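Local coordinates for protein metal transporter CNNM3 (Homo sapiens, PDB 6DFD) that probably takes part in magnesium efflux as a CNNM-family metal transporter, through a cytosolic cyclic nucleotide-binding homology domain that mediates dimerization, at residues P47-L50 with L51-R55; L101-R104 with S105-V108. The protein carries 6 engineered substitutions. All coordinates share one frame; numbering follows the deposited sequence.

How the contacts relate
Both contacts are local, each made within one unbroken run of chain, and they lie on opposite sides of the domain's centre, about 27 Å apart between centres and about 13 Å between nearest atoms. Contact 1 is the first turns of helix 47-60; contact 2 is the turn that leaves strand 100-102 on the way to strand 110-114. Each is part core, part surface. In contact 1 regular helical backbone bonds dominate, with one threonine hydroxyl added on the inner face. Contact 2 has a single direct backbone bond, helped by a water bridge, and its buried end is an aromatic ring against a valine.

Contact 1 (P47-L50 with L51-R55); sequences PQLL and LATQR
Thr53 and Leu49 are joined twice in the first turns of this helix. The hydroxyl OG1 of Thr53 comes back one turn to Leu49 O at 2.8 Å, while Thr53 N gives its ordinary helical bond to the same oxygen at 2.9 Å. The two donors arrive from opposite faces of the carbonyl plane, so one oxygen is gripped by two bonds and the hydroxyl has its partner inside the helix. With chi1 at -59°, OG1 stands beside its own backbone N, within range of that carbonyl; CG2 is left anti to the N. Leu49 CD1 comes only to 4.2 Å from Thr53 OG1, a light touch beside the bond. Leu50 O accepts the N-H of Gln54 at 2.9 Å.

The backbone bonds continue equally regularly on the solvent side, from Leu51 N to Pro47 O and from Ala52 N to Gln48 O, but the side chains there meet little of the next turn. The Ala52 methyl CB sits 3.5 Å from Gln48 O. Leu51 CD1 lies 3.6 Å above the guanidinium plane of Arg55, off toward its rim. The Gln48 amide is hydrogen-bonded through OE1 to the hydroxyl of Ser46, just before the helix.

On the inner face the helix beds against helix 71-78: Thr53 touches Leu78, and Gln54 packs on Leu74, Leu75 and Leu78 while its amide reaches Glu71, which also forms a salt bridge with Arg55. Phe135 and Leu115, from loops beside the strands, cover Thr53 from the barrel side.

Contact 2 (L101-R104 with S105-V108); sequences LYQR and SQPV
Tyr102 and Val108 meet at about a right angle, closing the buried end of this turn. Val108 CG2 approaches the ring obliquely, 3.6 Å from Tyr102 CE1, while CG1 lies in the ring plane at the edge, 4.0 Å from Tyr102 CD1. With Val108 CG1 held between the backbone N and the carbonyl carbon (chi1 75°) and CG2 anti to the N, both methyls come to the same CD1-CE1 side of the ring. The hydroxyl of Tyr102 is hydrogen-bonded to Tyr110 O, and Tyr181 meets the ring edge-to-face, so the aromatic group is held on several sides.

At the other end, Gln103 and Gln106 run side by side and point the same way, their CB atoms 4.0 Å apart and their amide planes 58° apart. Their backbones close the turn: Gln106 N donates to Gln103 O at 2.9 Å. A water bridges the same two residues, accepting from Gln103 N and donating to Gln106 O, each at 3.0 Å. The Arg104 chain bends at chi3 to bring its guanidinium to a salt bridge with Glu122 and a hydrogen bond to Gly124 O.

The four residues from Gln103 to Gln106 form a type II beta turn, with Ser105 at its third position in a positive-phi conformation (phi 65°). Just before it, Leu101 and Tyr102 both pair with Val183 of the neighbouring strand 181-185 in a classic beta bulge at the point, Leu101, where strand 100-102 of the cyclic nucleotide-binding homology beta-barrel turns a corner.

Contact 1 (P47-L50 with L51-R55)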
loop_
_atom_site.group_PDB
_atom_site.type_symbol
_atom_site.label_atom_id
_atom_site.label_comp_id
_atom_site.label_asym_id
_atom_site.label_seq_id
_atom_site.Cartn_x
_atom_site.Cartn_y
_atom_site.Cartn_z
ATOM N N PRO A 47 21.943 -16.731 -0.121
ATOM C CA PRO A 47 21.887 -16.851 -1.594
ATOM C C PRO A 47 20.547 -17.343 -2.117
ATOM O O PRO A 47 20.121 -16.943 -3.210
ATOM C CB PRO A 47 23.002 -17.860 -1.915
ATOM C CG PRO A 47 23.860 -17.923 -0.694
ATOM C CD PRO A 47 22.994 -17.584 0.468
ATOM N N GLN A 48 19.874 -18.221 -1.371
ATOM C CA GLN A 48 18.570 -18.710 -1.802
ATOM C C GLN A 48 17.506 -17.622 -1.702
ATOM O O GLN A 48 16.560 -17.603 -2.500
ATOM C CB GLN A 48 18.174 -19.934 -0.972
ATOM C CG GLN A 48 19.170 -21.101 -0.995
ATOM C CD GLN A 48 20.414 -20.890 -0.121
ATOM O OE1 GLN A 48 20.483 -19.960 0.699
ATOM N NE2 GLN A 48 21.401 -21.770 -0.289
ATOM N N LEU A 49 17.622 -16.720 -0.719
ATOM C CA LEU A 49 16.700 -15.588 -0.653
ATOM C C LEU A 49 16.910 -14.646 -1.835
ATOM O O LEU A 49 15.946 -14.124 -2.404
ATOM C CB LEU A 49 16.866 -14.839 0.675
ATOM C CG LEU A 49 16.057 -13.545 0.871
ATOM C CD1 LEU A 49 14.547 -13.781 0.740
ATOM C CD2 LEU A 49 16.376 -12.916 2.220
ATOM N N LEU A 50 18.162 -14.409 -2.226
ATOM C CA LEU A 50 18.380 -13.565 -3.394
ATOM C C LEU A 50 17.883 -14.243 -4.661
ATOM O O LEU A 50 17.363 -13.565 -5.554
ATOM C CB LEU A 50 19.857 -13.194 -3.516
ATOM C CG LEU A 50 20.341 -12.289 -2.374
ATOM C CD1 LEU A 50 21.815 -11.930 -2.541
ATOM C CD2 LEU A 50 19.502 -11.010 -2.253
ATOM N N LEU A 51 18.002 -15.571 -4.746
ATOM C CA LEU A 51 17.425 -16.290 -5.882
ATOM C C LEU A 51 15.905 -16.172 -5.894
ATOM O O LEU A 51 15.297 -15.950 -6.949
ATOM C CB LEU A 51 17.844 -17.758 -5.833
ATOM C CG LEU A 51 17.357 -18.662 -6.966
ATOM C CD1 LEU A 51 17.802 -18.138 -8.335
ATOM C CD2 LEU A 51 17.875 -20.090 -6.731
ATOM N N ALA A 52 15.268 -16.348 -4.737
ATOM C CA ALA A 52 13.820 -16.171 -4.658
ATOM C C ALA A 52 13.425 -14.760 -5.060
ATOM O O ALA A 52 12.391 -14.550 -5.712
ATOM C CB ALA A 52 13.331 -16.458 -3.243
ATOM N N THR A 53 14.235 -13.780 -4.668
ATOM C CA THR A 53 13.951 -12.395 -5.012
ATOM C C THR A 53 14.043 -12.195 -6.521
ATOM O O THR A 53 13.196 -11.525 -7.124
ATOM C CB THR A 53 14.922 -11.477 -4.278
ATOM O OG1 THR A 53 14.797 -11.660 -2.851
ATOM C CG2 THR A 53 14.649 -10.017 -4.620
ATOM N N GLN A 54 15.067 -12.775 -7.145
ATOM C CA GLN A 54 15.206 -12.669 -8.597
ATOM C C GLN A 54 14.023 -13.308 -9.305
ATOM O O GLN A 54 13.408 -12.684 -10.176
ATOM C CB GLN A 54 16.517 -13.305 -9.052
ATOM C CG GLN A 54 16.700 -13.303 -10.562
ATOM C CD GLN A 54 16.229 -14.582 -11.169
ATOM O OE1 GLN A 54 16.775 -15.645 -10.884
ATOM N NE2 GLN A 54 15.193 -14.505 -11.993
ATOM N N ARG A 55 13.669 -14.551 -8.938
ATOM C CA ARG A 55 12.528 -15.195 -9.589
ATOM C C ARG A 55 11.267 -14.360 -9.422
ATOM O O ARG A 55 10.465 -14.214 -10.354
ATOM C CB ARG A 55 12.276 -16.589 -9.009
ATOM C CG ARG A 55 13.442 -17.547 -9.010
ATOM C CD ARG A 55 13.987 -17.761 -10.378
ATOM N NE ARG A 55 14.808 -18.967 -10.433
ATOM C CZ ARG A 55 15.725 -19.195 -11.363
ATOM N NH1 ARG A 55 15.949 -18.292 -12.311
ATOM N NH2 ARG A 55 16.422 -20.325 -11.347
#

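Contact 2 (L101-R104 with S105-V108)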
loop_
_atom_site.group_PDB
_atom_site.type_symbol
_atom_site.label_atom_id
_atom_site.label_comp_id
_atom_site.label_asym_id
_atom_site.label_seq_id
_atom_site.Cartn_x
_atom_site.Cartn_y
_atom_site.Cartn_z
ATOM N N LEU A 101 11.723 6.047 2.988
ATOM C CA LEU A 101 12.194 5.526 1.711
ATOM C C LEU A 101 11.723 6.378 0.541
ATOM O O LEU A 101 12.451 6.540 -0.450
ATOM C CB LEU A 101 11.705 4.090 1.531
ATOM C CG LEU A 101 12.037 3.093 2.644
ATOM C CD1 LEU A 101 11.540 1.697 2.264
ATOM C CD2 LEU A 101 13.531 3.078 2.936
ATOM N N TYR A 102 10.513 6.925 0.643
ATOM C CA TYR A 102 9.952 7.806 -0.366
ATOM C C TYR A 102 9.177 8.911 0.330
ATOM O O TYR A 102 8.605 8.704 1.403
ATOM C CB TYR A 102 9.025 7.057 -1.323
ATOM C CG TYR A 102 9.741 5.992 -2.106
ATOM C CD1 TYR A 102 10.331 6.285 -3.324
ATOM C CD2 TYR A 102 9.841 4.697 -1.618
ATOM C CE1 TYR A 102 10.995 5.312 -4.048
ATOM C CE2 TYR A 102 10.504 3.715 -2.333
ATOM C CZ TYR A 102 11.079 4.036 -3.550
ATOM O OH TYR A 102 11.749 3.076 -4.275
ATOM N N GLN A 103 9.161 10.085 -0.293
ATOM C CA GLN A 103 8.406 11.209 0.237
ATOM C C GLN A 103 7.660 11.877 -0.904
ATOM O O GLN A 103 8.259 12.182 -1.941
ATOM C CB GLN A 103 9.327 12.201 0.943
ATOM C CG GLN A 103 10.060 11.574 2.114
ATOM C CD GLN A 103 11.117 12.479 2.686
ATOM O OE1 GLN A 103 12.313 12.218 2.554
ATOM N NE2 GLN A 103 10.683 13.555 3.326
ATOM N N ARG A 104 6.354 12.070 -0.714
ATOM C CA ARG A 104 5.515 12.737 -1.701
ATOM C C ARG A 104 6.249 13.912 -2.323
ATOM O O ARG A 104 6.872 14.714 -1.625
ATOM C CB ARG A 104 4.223 13.242 -1.061
ATOM C CG ARG A 104 3.138 12.215 -0.858
ATOM C CD ARG A 104 1.822 12.928 -0.568
ATOM N NE ARG A 104 0.960 12.963 -1.746
ATOM C CZ ARG A 104 -0.003 12.082 -2.006
ATOM N NH1 ARG A 104 -0.254 11.078 -1.169
ATOM N NH2 ARG A 104 -0.721 12.209 -3.114
ATOM N N SER A 105 6.175 13.997 -3.647
ATOM C CA SER A 105 6.639 15.131 -4.434
ATOM C C SER A 105 8.149 15.328 -4.368
ATOM O O SER A 105 8.661 16.267 -4.986
ATOM C CB SER A 105 5.955 16.443 -4.019
ATOM O OG SER A 105 4.541 16.328 -4.063
ATOM N N GLN A 106 8.882 14.479 -3.647
ATOM C CA GLN A 106 10.332 14.596 -3.583
ATOM C C GLN A 106 10.960 13.750 -4.685
ATOM O O GLN A 106 10.693 12.540 -4.746
ATOM C CB GLN A 106 10.855 14.151 -2.230
ATOM C CG GLN A 106 12.365 13.939 -2.207
ATOM C CD GLN A 106 12.955 14.047 -0.814
ATOM O OE1 GLN A 106 13.560 13.100 -0.309
ATOM N NE2 GLN A 106 12.788 15.208 -0.186
ATOM N N PRO A 107 11.780 14.328 -5.565
ATOM C CA PRO A 107 12.388 13.535 -6.640
ATOM C C PRO A 107 13.085 12.297 -6.096
ATOM O O PRO A 107 13.768 12.343 -5.071
ATOM C CB PRO A 107 13.387 14.507 -7.275
ATOM C CG PRO A 107 12.857 15.856 -6.961
ATOM C CD PRO A 107 12.195 15.742 -5.625
ATOM N N VAL A 108 12.903 11.182 -6.798
ATOM C CA VAL A 108 13.508 9.915 -6.418
ATOM C C VAL A 108 13.931 9.182 -7.684
ATOM O O VAL A 108 13.337 9.353 -8.754
ATOM C CB VAL A 108 12.537 9.058 -5.579
ATOM C CG1 VAL A 108 11.458 8.431 -6.469
ATOM C CG2 VAL A 108 13.305 8.005 -4.796
HETATM O O HOH W 1 10.699 10.310 -2.808
#